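Uncharacterized HTH-type transcriptional regulator YybR (Bacillus subtilis, PDB 4A5N) acts as a redox-sensing transcriptional activator of the MarR/DUF24 (HxlR) type and probably binds DNA as a dimer through a winged helix-turn-helix domain. Local coordinates at residues 17-22 with 91-96; 28-33 with 46-51; 40-45 with 59-64. The protein carries 1 engineered substitution. All coordinates share one frame; numbering follows the deposited sequence.

Interaction 1 (17-22 with 91-96)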
loop_
_atom_site.group_PDB
_atom_site.type_symbol
_atom_site.label_atom_id
_atom_site.label_comp_id
_atom_site.label_asym_id
_atom_site.label_seq_id
_atom_site.Cartn_x
_atom_site.Cartn_y
_atom_site.Cartn_z
ATOM N N GLU B 17 -5.985 -4.790 -3.214
ATOM C CA GLU B 17 -4.684 -5.406 -3.502
ATOM C C GLU B 17 -4.179 -5.017 -4.924
ATOM O O GLU B 17 -2.982 -4.885 -5.156
ATOM C CB GLU B 17 -4.762 -6.923 -3.324
ATOM C CG GLU B 17 -5.218 -7.416 -1.940
ATOM C CD GLU B 17 -4.363 -6.889 -0.780
ATOM O OE1 GLU B 17 -3.268 -6.352 -1.054
ATOM O OE2 GLU B 17 -4.768 -7.038 0.398
ATOM N N PHE B 18 -5.103 -4.836 -5.864
ATOM C CA PHE B 18 -4.742 -4.409 -7.235
ATOM C C PHE B 18 -4.038 -3.029 -7.176
ATOM O O PHE B 18 -2.974 -2.821 -7.790
ATOM C CB PHE B 18 -6.011 -4.380 -8.112
ATOM C CG PHE B 18 -5.751 -4.053 -9.543
ATOM C CD1 PHE B 18 -5.467 -5.058 -10.456
ATOM C CD2 PHE B 18 -5.777 -2.737 -9.984
ATOM C CE1 PHE B 18 -5.209 -4.765 -11.788
ATOM C CE2 PHE B 18 -5.510 -2.434 -11.304
ATOM C CZ PHE B 18 -5.237 -3.449 -12.209
ATOM N N THR B 19 -4.602 -2.111 -6.387
ATOM C CA THR B 19 -3.976 -0.813 -6.208
ATOM C C THR B 19 -2.638 -0.876 -5.485
ATOM O O THR B 19 -1.684 -0.217 -5.898
ATOM C CB THR B 19 -4.909 0.159 -5.508
ATOM O OG1 THR B 19 -6.121 0.219 -6.257
ATOM C CG2 THR B 19 -4.280 1.527 -5.419
ATOM N N LEU B 20 -2.569 -1.660 -4.423
ATOM C CA LEU B 20 -1.331 -1.804 -3.666
ATOM C C LEU B 20 -0.210 -2.449 -4.506
ATOM O O LEU B 20 0.970 -2.169 -4.290
ATOM C CB LEU B 20 -1.586 -2.594 -2.407
ATOM C CG LEU B 20 -2.197 -1.883 -1.218
ATOM C CD1 LEU B 20 -2.598 -2.908 -0.165
ATOM C CD2 LEU B 20 -1.245 -0.867 -0.584
ATOM N N ASP B 21 -0.569 -3.271 -5.488
ATOM C CA ASP B 21 0.429 -3.864 -6.404
ATOM C C ASP B 21 1.047 -2.800 -7.336
ATOM O O ASP B 21 2.183 -2.932 -7.778
ATOM C CB ASP B 21 -0.201 -4.991 -7.216
ATOM C CG ASP B 21 0.819 -5.946 -7.783
ATOM O OD1 ASP B 21 1.774 -6.332 -7.046
ATOM O OD2 ASP B 21 0.656 -6.335 -8.964
ATOM N N VAL B 22 0.312 -1.725 -7.602
ATOM C CA VAL B 22 0.843 -0.655 -8.434
ATOM C C VAL B 22 1.735 0.318 -7.655
ATOM O O VAL B 22 2.753 0.783 -8.183
ATOM C CB VAL B 22 -0.286 0.115 -9.140
ATOM C CG1 VAL B 22 0.298 1.107 -10.150
ATOM C CG2 VAL B 22 -1.219 -0.862 -9.843
ATOM N N ARG B 91 -1.035 10.683 -11.907
ATOM C CA ARG B 91 -1.540 11.741 -11.047
ATOM C C ARG B 91 -2.879 11.389 -10.404
ATOM O O ARG B 91 -3.220 11.977 -9.382
ATOM C CB ARG B 91 -1.721 13.050 -11.838
ATOM C CG ARG B 91 -0.459 13.670 -12.405
ATOM C CD ARG B 91 0.020 14.788 -11.519
ATOM N NE ARG B 91 1.306 15.370 -11.917
ATOM C CZ ARG B 91 2.093 15.997 -11.049
ATOM N NH1 ARG B 91 1.682 16.158 -9.794
ATOM N NH2 ARG B 91 3.239 16.514 -11.423
ATOM N N THR B 92 -3.641 10.453 -10.982
ATOM C CA THR B 92 -4.904 9.999 -10.345
ATOM C C THR B 92 -4.680 9.250 -9.033
ATOM O O THR B 92 -5.601 9.174 -8.227
ATOM C CB THR B 92 -5.841 9.155 -11.270
ATOM O OG1 THR B 92 -5.310 7.850 -11.466
ATOM C CG2 THR B 92 -6.022 9.859 -12.597
ATOM N N LEU B 93 -3.463 8.736 -8.821
ATOM C CA LEU B 93 -3.089 8.152 -7.534
ATOM C C LEU B 93 -2.564 9.162 -6.543
ATOM O O LEU B 93 -2.355 8.824 -5.386
ATOM C CB LEU B 93 -1.960 7.102 -7.696
ATOM C CG LEU B 93 -2.258 5.709 -8.187
ATOM C CD1 LEU B 93 -0.984 5.024 -8.663
ATOM C CD2 LEU B 93 -2.943 4.823 -7.157
ATOM N N GLU B 94 -2.389 10.414 -6.950
ATOM C CA GLU B 94 -1.854 11.436 -6.030
ATOM C C GLU B 94 -2.644 11.651 -4.707
ATOM O O GLU B 94 -2.026 11.744 -3.623
ATOM C CB GLU B 94 -1.527 12.726 -6.804
ATOM C CG GLU B 94 -1.246 13.927 -5.925
ATOM C CD GLU B 94 -0.781 15.159 -6.726
ATOM O OE1 GLU B 94 -0.438 15.024 -7.930
ATOM O OE2 GLU B 94 -0.756 16.237 -6.105
ATOM N N PRO B 95 -3.994 11.686 -4.756
ATOM C CA PRO B 95 -4.757 11.855 -3.510
ATOM C C PRO B 95 -4.537 10.753 -2.508
ATOM O O PRO B 95 -4.358 11.025 -1.310
ATOM C CB PRO B 95 -6.227 11.903 -4.007
ATOM C CG PRO B 95 -6.093 12.508 -5.376
ATOM C CD PRO B 95 -4.830 11.955 -5.959
ATOM N N ILE B 96 -4.471 9.529 -3.002
ATOM C CA ILE B 96 -4.212 8.377 -2.154
ATOM C C ILE B 96 -2.785 8.495 -1.565
ATOM O O ILE B 96 -2.614 8.346 -0.367
ATOM C CB ILE B 96 -4.346 7.051 -2.926
ATOM C CG1 ILE B 96 -5.838 6.691 -3.129
ATOM C CG2 ILE B 96 -3.549 5.947 -2.196
ATOM C CD1 ILE B 96 -6.125 5.654 -4.204
#

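Interaction 2 (28-33 with 46-51)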
loop_
_atom_site.group_PDB
_atom_site.type_symbol
_atom_site.label_atom_id
_atom_site.label_comp_id
_atom_site.label_asym_id
_atom_site.label_seq_id
_atom_site.Cartn_x
_atom_site.Cartn_y
_atom_site.Cartn_z
ATOM N N LYS B 28 8.196 2.463 -4.269
ATOM C CA LYS B 28 7.416 3.205 -5.279
ATOM C C LYS B 28 6.729 4.430 -4.701
ATOM O O LYS B 28 6.576 5.445 -5.386
ATOM C CB LYS B 28 6.419 2.278 -5.974
ATOM C CG LYS B 28 7.022 1.374 -7.043
ATOM C CD LYS B 28 6.050 0.300 -7.471
ATOM C CE LYS B 28 6.699 -0.770 -8.299
ATOM N NZ LYS B 28 5.659 -1.692 -8.791
ATOM N N GLY B 29 6.229 4.327 -3.476
ATOM C CA GLY B 29 5.571 5.460 -2.817
ATOM C C GLY B 29 6.446 6.695 -2.701
ATOM O O GLY B 29 5.991 7.826 -2.921
ATOM N N ILE B 30 7.709 6.467 -2.324
ATOM C CA ILE B 30 8.696 7.517 -2.173
ATOM C C ILE B 30 8.986 8.129 -3.529
ATOM O O ILE B 30 8.969 9.352 -3.664
ATOM C CB ILE B 30 10.038 6.964 -1.609
ATOM C CG1 ILE B 30 9.868 6.380 -0.214
ATOM C CG2 ILE B 30 11.125 8.047 -1.529
ATOM C CD1 ILE B 30 11.076 5.588 0.254
ATOM N N LEU B 31 9.228 7.268 -4.527
ATOM C CA LEU B 31 9.568 7.698 -5.891
ATOM C C LEU B 31 8.437 8.583 -6.434
ATOM O O LEU B 31 8.669 9.690 -6.883
ATOM C CB LEU B 31 9.785 6.506 -6.820
ATOM C CG LEU B 31 11.013 5.671 -6.420
ATOM C CD1 LEU B 31 11.188 4.492 -7.376
ATOM C CD2 LEU B 31 12.218 6.590 -6.364
ATOM N N PHE B 32 7.220 8.057 -6.320
ATOM C CA PHE B 32 6.016 8.743 -6.703
ATOM C C PHE B 32 5.881 10.106 -6.044
ATOM O O PHE B 32 5.650 11.128 -6.728
ATOM C CB PHE B 32 4.793 7.865 -6.366
ATOM C CG PHE B 32 3.488 8.440 -6.855
ATOM C CD1 PHE B 32 2.940 9.562 -6.251
ATOM C CD2 PHE B 32 2.842 7.870 -7.925
ATOM C CE1 PHE B 32 1.744 10.092 -6.715
ATOM C CE2 PHE B 32 1.658 8.419 -8.436
ATOM C CZ PHE B 32 1.105 9.507 -7.802
ATOM N N TYR B 33 5.993 10.139 -4.717
ATOM C CA TYR B 33 5.851 11.368 -3.965
ATOM C C TYR B 33 6.762 12.476 -4.486
ATOM O O TYR B 33 6.314 13.617 -4.661
ATOM C CB TYR B 33 6.065 11.164 -2.456
ATOM C CG TYR B 33 5.952 12.444 -1.686
ATOM C CD1 TYR B 33 4.709 12.992 -1.371
ATOM C CD2 TYR B 33 7.086 13.147 -1.312
ATOM C CE1 TYR B 33 4.610 14.207 -0.672
ATOM C CE2 TYR B 33 6.995 14.350 -0.628
ATOM C CZ TYR B 33 5.766 14.871 -0.308
ATOM O OH TYR B 33 5.739 16.068 0.371
ATOM N N ARG B 46 18.389 8.752 -6.328
ATOM C CA ARG B 46 19.431 8.116 -5.511
ATOM C C ARG B 46 19.761 8.948 -4.275
ATOM O O ARG B 46 20.123 8.404 -3.202
ATOM C CB ARG B 46 20.729 7.896 -6.300
ATOM C CG ARG B 46 20.736 6.743 -7.273
ATOM C CD ARG B 46 21.943 6.840 -8.197
ATOM N NE ARG B 46 23.199 6.512 -7.495
ATOM C CZ ARG B 46 24.424 6.693 -7.989
ATOM N NH1 ARG B 46 24.595 7.183 -9.212
ATOM N NH2 ARG B 46 25.495 6.355 -7.257
ATOM N N ARG B 47 19.731 10.269 -4.428
ATOM C CA ARG B 47 19.937 11.155 -3.276
ATOM C C ARG B 47 18.712 11.108 -2.362
ATOM O O ARG B 47 18.833 11.284 -1.166
ATOM C CB ARG B 47 20.175 12.604 -3.725
ATOM C CG ARG B 47 21.445 12.798 -4.532
ATOM C CD ARG B 47 21.493 14.142 -5.255
ATOM N NE ARG B 47 22.633 14.085 -6.136
ATOM C CZ ARG B 47 22.633 14.389 -7.418
ATOM N NH1 ARG B 47 21.543 14.863 -8.027
ATOM N NH2 ARG B 47 23.739 14.237 -8.091
ATOM N N ILE B 48 17.523 10.945 -2.932
ATOM C CA ILE B 48 16.300 10.824 -2.114
ATOM C C ILE B 48 16.355 9.500 -1.315
ATOM O O ILE B 48 15.954 9.481 -0.154
ATOM C CB ILE B 48 15.012 11.016 -2.986
ATOM C CG1 ILE B 48 14.945 12.462 -3.495
ATOM C CG2 ILE B 48 13.727 10.681 -2.232
ATOM C CD1 ILE B 48 14.294 12.595 -4.867
ATOM N N CYS B 49 16.901 8.427 -1.896
ATOM C CA CYS B 49 16.953 7.122 -1.200
ATOM C C CYS B 49 18.350 6.583 -1.254
ATOM O O CYS B 49 18.633 5.805 -2.153
ATOM C CB CYS B 49 16.041 6.065 -1.847
ATOM S SG CYS B 49 14.410 6.577 -2.418
ATOM N N PRO B 50 19.231 6.984 -0.307
ATOM C CA PRO B 50 20.601 6.468 -0.348
ATOM C C PRO B 50 20.751 4.961 -0.117
ATOM O O PRO B 50 21.734 4.405 -0.536
ATOM C CB PRO B 50 21.332 7.255 0.768
ATOM C CG PRO B 50 20.246 7.844 1.594
ATOM C CD PRO B 50 19.095 8.072 0.665
ATOM N N SER B 51 19.786 4.288 0.497
ATOM C CA SER B 51 19.889 2.838 0.582
ATOM C C SER B 51 19.365 2.076 -0.663
ATOM O O SER B 51 19.586 0.871 -0.741
ATOM C CB SER B 51 19.236 2.313 1.873
ATOM O OG SER B 51 17.847 2.588 1.897
#

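Interaction 3 (40-45 with 59-64). With BME (beta-mercaptoethanol), chain F.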
loop_
_atom_site.group_PDB
_atom_site.type_symbol
_atom_site.label_atom_id
_atom_site.label_comp_id
_atom_site.label_asym_id
_atom_site.label_seq_id
_atom_site.Cartn_x
_atom_site.Cartn_y
_atom_site.Cartn_z
ATOM N N LYS B 40 12.100 14.254 -12.322
ATOM C CA LYS B 40 13.332 13.987 -11.595
ATOM C C LYS B 40 14.284 13.131 -12.424
ATOM O O LYS B 40 13.852 12.266 -13.185
ATOM C CB LYS B 40 13.049 13.251 -10.256
ATOM C CG LYS B 40 12.145 13.981 -9.276
ATOM C CD LYS B 40 12.811 15.265 -8.771
ATOM C CE LYS B 40 12.013 16.018 -7.711
ATOM N NZ LYS B 40 10.751 16.617 -8.262
ATOM N N ARG B 41 15.581 13.350 -12.258
ATOM C CA ARG B 41 16.568 12.493 -12.899
ATOM C C ARG B 41 16.891 11.358 -11.940
ATOM O O ARG B 41 16.676 11.464 -10.743
ATOM C CB ARG B 41 17.839 13.270 -13.284
ATOM C CG ARG B 41 17.604 14.548 -14.075
ATOM C CD ARG B 41 18.906 15.269 -14.347
ATOM N NE ARG B 41 19.543 15.767 -13.118
ATOM C CZ ARG B 41 19.164 16.870 -12.494
ATOM N NH1 ARG B 41 18.167 17.597 -12.971
ATOM N NH2 ARG B 41 19.797 17.275 -11.408
ATOM N N PHE B 42 17.474 10.301 -12.485
ATOM C CA PHE B 42 17.818 9.092 -11.755
ATOM C C PHE B 42 18.683 9.401 -10.537
ATOM O O PHE B 42 18.377 8.964 -9.439
ATOM C CB PHE B 42 18.572 8.178 -12.731
ATOM C CG PHE B 42 18.791 6.781 -12.257
ATOM C CD1 PHE B 42 17.819 5.814 -12.444
ATOM C CD2 PHE B 42 20.036 6.397 -11.725
ATOM C CE1 PHE B 42 18.022 4.514 -12.061
ATOM C CE2 PHE B 42 20.249 5.087 -11.347
ATOM C CZ PHE B 42 19.239 4.143 -11.503
ATOM N N ASN B 43 19.716 10.199 -10.733
ATOM C CA ASN B 43 20.567 10.663 -9.637
ATOM C C ASN B 43 19.862 11.477 -8.532
ATOM O O ASN B 43 20.287 11.452 -7.376
ATOM C CB ASN B 43 21.779 11.420 -10.195
ATOM C CG ASN B 43 22.853 10.491 -10.784
ATOM O OD1 ASN B 43 23.815 10.958 -11.403
ATOM N ND2 ASN B 43 22.675 9.196 -10.627
ATOM N N GLU B 44 18.771 12.171 -8.867
ATOM C CA GLU B 44 18.017 12.881 -7.843
ATOM C C GLU B 44 17.313 11.889 -6.922
ATOM O O GLU B 44 17.220 12.133 -5.724
ATOM C CB GLU B 44 16.999 13.843 -8.455
ATOM C CG GLU B 44 17.646 14.942 -9.270
ATOM C CD GLU B 44 16.678 15.975 -9.796
ATOM O OE1 GLU B 44 16.028 15.687 -10.824
ATOM O OE2 GLU B 44 16.594 17.089 -9.199
ATOM N N PHE B 45 16.815 10.800 -7.504
ATOM C CA PHE B 45 16.166 9.732 -6.756
ATOM C C PHE B 45 17.171 9.008 -5.842
ATOM O O PHE B 45 16.785 8.648 -4.730
ATOM C CB PHE B 45 15.555 8.681 -7.658
ATOM C CG PHE B 45 14.312 9.115 -8.388
ATOM C CD1 PHE B 45 13.222 9.647 -7.712
ATOM C CD2 PHE B 45 14.203 8.893 -9.740
ATOM C CE1 PHE B 45 12.063 9.980 -8.416
ATOM C CE2 PHE B 45 13.048 9.212 -10.441
ATOM C CZ PHE B 45 11.986 9.743 -9.769
ATOM N N LEU B 59 14.644 -0.906 -11.754
ATOM C CA LEU B 59 13.560 -1.893 -11.816
ATOM C C LEU B 59 12.259 -1.298 -11.326
ATOM O O LEU B 59 11.218 -1.440 -12.003
ATOM C CB LEU B 59 13.918 -3.143 -11.006
ATOM C CG LEU B 59 12.982 -4.362 -10.890
ATOM C CD1 LEU B 59 12.302 -4.703 -12.224
ATOM C CD2 LEU B 59 13.813 -5.547 -10.381
ATOM N N GLN B 60 12.311 -0.606 -10.179
ATOM C CA GLN B 60 11.094 0.028 -9.646
ATOM C C GLN B 60 10.540 1.056 -10.626
ATOM O O GLN B 60 9.311 1.149 -10.837
ATOM C CB GLN B 60 11.345 0.705 -8.276
ATOM C CG GLN B 60 11.722 -0.247 -7.144
ATOM C CD GLN B 60 10.603 -1.200 -6.779
ATOM O OE1 GLN B 60 9.541 -0.791 -6.315
ATOM N NE2 GLN B 60 10.814 -2.467 -7.046
ATOM N N LEU B 61 11.430 1.845 -11.220
ATOM C CA LEU B 61 10.982 2.865 -12.185
ATOM C C LEU B 61 10.420 2.220 -13.476
ATOM O O LEU B 61 9.476 2.733 -14.039
ATOM C CB LEU B 61 12.112 3.874 -12.502
ATOM C CG LEU B 61 12.494 4.880 -11.410
ATOM C CD1 LEU B 61 13.870 5.508 -11.683
ATOM C CD2 LEU B 61 11.420 5.963 -11.237
ATOM N N ARG B 62 11.011 1.115 -13.927
ATOM C CA ARG B 62 10.532 0.388 -15.118
ATOM C C ARG B 62 9.125 -0.160 -14.880
ATOM O O ARG B 62 8.260 -0.118 -15.774
ATOM C CB ARG B 62 11.489 -0.775 -15.513
ATOM C CG ARG B 62 12.647 -0.371 -16.422
ATOM C CD ARG B 62 13.424 -1.593 -16.919
ATOM N NE ARG B 62 14.292 -1.291 -18.066
ATOM C CZ ARG B 62 14.164 -1.800 -19.301
ATOM N NH1 ARG B 62 13.206 -2.686 -19.606
ATOM N NH2 ARG B 62 15.019 -1.428 -20.255
ATOM N N GLU B 63 8.879 -0.672 -13.679
ATOM C CA GLU B 63 7.553 -1.190 -13.358
ATOM C C GLU B 63 6.505 -0.089 -13.307
ATOM O O GLU B 63 5.428 -0.250 -13.843
ATOM C CB GLU B 63 7.548 -1.939 -12.033
ATOM C CG GLU B 63 8.502 -3.107 -12.014
ATOM C CD GLU B 63 8.334 -3.957 -10.793
ATOM O OE1 GLU B 63 7.561 -3.553 -9.907
ATOM O OE2 GLU B 63 8.994 -5.035 -10.720
ATOM N N LEU B 64 6.810 1.032 -12.661
ATOM C CA LEU B 64 5.894 2.226 -12.692
ATOM C C LEU B 64 5.601 2.716 -14.106
ATOM O O LEU B 64 4.432 3.071 -14.475
ATOM C CB LEU B 64 6.523 3.357 -11.891
ATOM C CG LEU B 64 6.336 3.216 -10.380
ATOM C CD1 LEU B 64 7.252 4.204 -9.657
ATOM C CD2 LEU B 64 4.880 3.416 -9.971
HETATM C C1 BME F . 23.446 13.885 -12.013
HETATM C C2 BME F . 23.632 15.256 -11.465
HETATM O O1 BME F . 22.175 13.888 -12.696
HETATM S S2 BME F . 22.027 15.659 -10.743
#

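Interaction 1 (17-22 with 91-96)
Two carbonyl oxygens grip the hydroxyl of Thr-19: that of Pro-15, one turn back in the same helix, and that of Met-100 of the second subunit. A chi1 of -55° sets OG1 beside the backbone N; the methyl CG2 consequently stands anti to that N and is left for the apolar side of the contact. It meets Leu-93, whose CD2 lies 4.0 Å from Thr-19 CG2, the two side chains running alongside in opposite senses and touching at their methyls. The other branch of the leucine serves Val-22, with Leu-93 CD1 at a loose 4.4 Å from Val-22 CG1. Leu-93 thus spreads its fork over one helical turn of 17-22, and no hydrogen bond crosses between the segments.

Leu-93 is presented by a type I turn, closed by Glu-94 N bonding to Arg-91 O at 3.0 Å. A salt bridge spans the same turn: Arg-91 NH1 reaches the syn side of Glu-94 OE1 at 3.0 Å, with the oxygen close to the guanidinium plane, and NH1 is shared with the carbonyl of Ile-36.

Both segments also meet the second subunit, consistent with a dimerising role of the C-terminal helix in MarR-type regulators. The contact joins the first helix, 15-23, to the start of the long helix 94-115. Ile-69, ahead of strand 70-75, touches both Val-22 and Leu-93.

Interaction 2 (28-33 with 46-51)
Within the winged helix-turn-helix domain, helix 28-35 packs against the end of helix 42-48, the helix that leads into the turn before helix 54-66; Ile-30 makes the contact, against Ile-48 and Cys-49. A single methyl does most of the work. A chi1 of -63° puts CG1 of Ile-30 beside the backbone N and leaves CG2 anti to it, which carries this methyl out from helix 28-35 to face two neighbours at once: Ile-30 CG2 approaches Ile-48 CG2 at 3.8 Å and Cys-49 SG at 3.7 Å. The two isoleucines meet methyl to methyl, whereas the cysteine offers its sulfur.

Cys-49 is the first residue to leave helical backbone angles (phi -130°, psi 85°), so the chain leaves the helix and runs on to Pro-50 just where the sulfur is packed. The structure represents the reduced form of this redox regulator. Cys-49 is buried, and Trp-27, in the loop before helix 28-35, packs against it.

The surroundings differ along helix 28-35. Leu-31 turns to Leu-57 of helix 54-66, and Phe-32 to Val-97 of helix 94-115. Ile-30 itself lies at the subunit interface, where Ser-14 of the second subunit packs on it and Glu-17 of that subunit makes a weak hydrogen bond to its backbone N.

Across the segments the packing is wholly apolar, without any hydrogen bond. Its centre is a triangle of Ile-30 CG2, Ile-48 CG2 and Cys-49 SG with two nearly equal sides, whose third, from Ile-48 CG2 to Cys-49 SG, measures 4.2 Å.

Interaction 3 (40-45 with 59-64)
One leucine carries the whole of its side of this contact: Leu-61 pushes its forked end between two phenylalanine rings from the first turn of helix 42-48. Leu-61 CD2 comes to 3.7 Å from Phe-45 CE2, near the ring's far end. The other methyl is shared, Leu-61 CD1 lying 3.9 Å from Phe-45 CD2 and 4.0 Å from Phe-42 CD1. The leucine methyls approach both rings at a slant. Phe-42 reaches Leu-61 because its ring stands anti to the backbone N (chi1 -169°), whereas Phe-45 already starts out toward helix 54-66. Lys-40 CB lies over one face of the Phe-45 ring, off its centre.

The helix start that positions these rings is held by polar bonds. Arg-41 is the N-cap, and its backbone N gives a nearly straight bond (165°) to Glu-44 OE1 at 2.8 Å, using the anti lone pair, as in one half of a capping box. The Arg-41 guanidinium has OE1 over one face, a purely electrostatic pairing; a doubtfully placed beta-mercaptoethanol, probably from the crystallisation liquor, lies at its edge.

The contact joins the two helices of the helix-turn-helix, and Tyr-84 of wing strand 81-86 touches both Phe-42 and Leu-61. Leu-31 and Met-35 of helix 28-35 pack on Phe-45.

Overall arrangement
All three contacts are apolar; interactions 2 and 3 lie in the winged helix-turn-helix, while interaction 1 ties the N-terminal helix to the long C-terminal one. Interactions 1 and 3 are buried and sit on opposite sides of the chain's centre; interaction 2 is only partly buried. Interactions 2 and 3 share helix 42-48, one at its end and the other at its start, and are linked by the Lys-28 to Glu-63 salt bridge and by Leu-31 against Phe-45. Aromatic rings meet leucine in interaction 3, but methyls and a sulfur dominate interaction 2. Interaction 1 closes the chain around both, with Phe-32 packed beside Leu-93. Interactions 1 and 2 also touch the second subunit, whereas interaction 3 lies within its own.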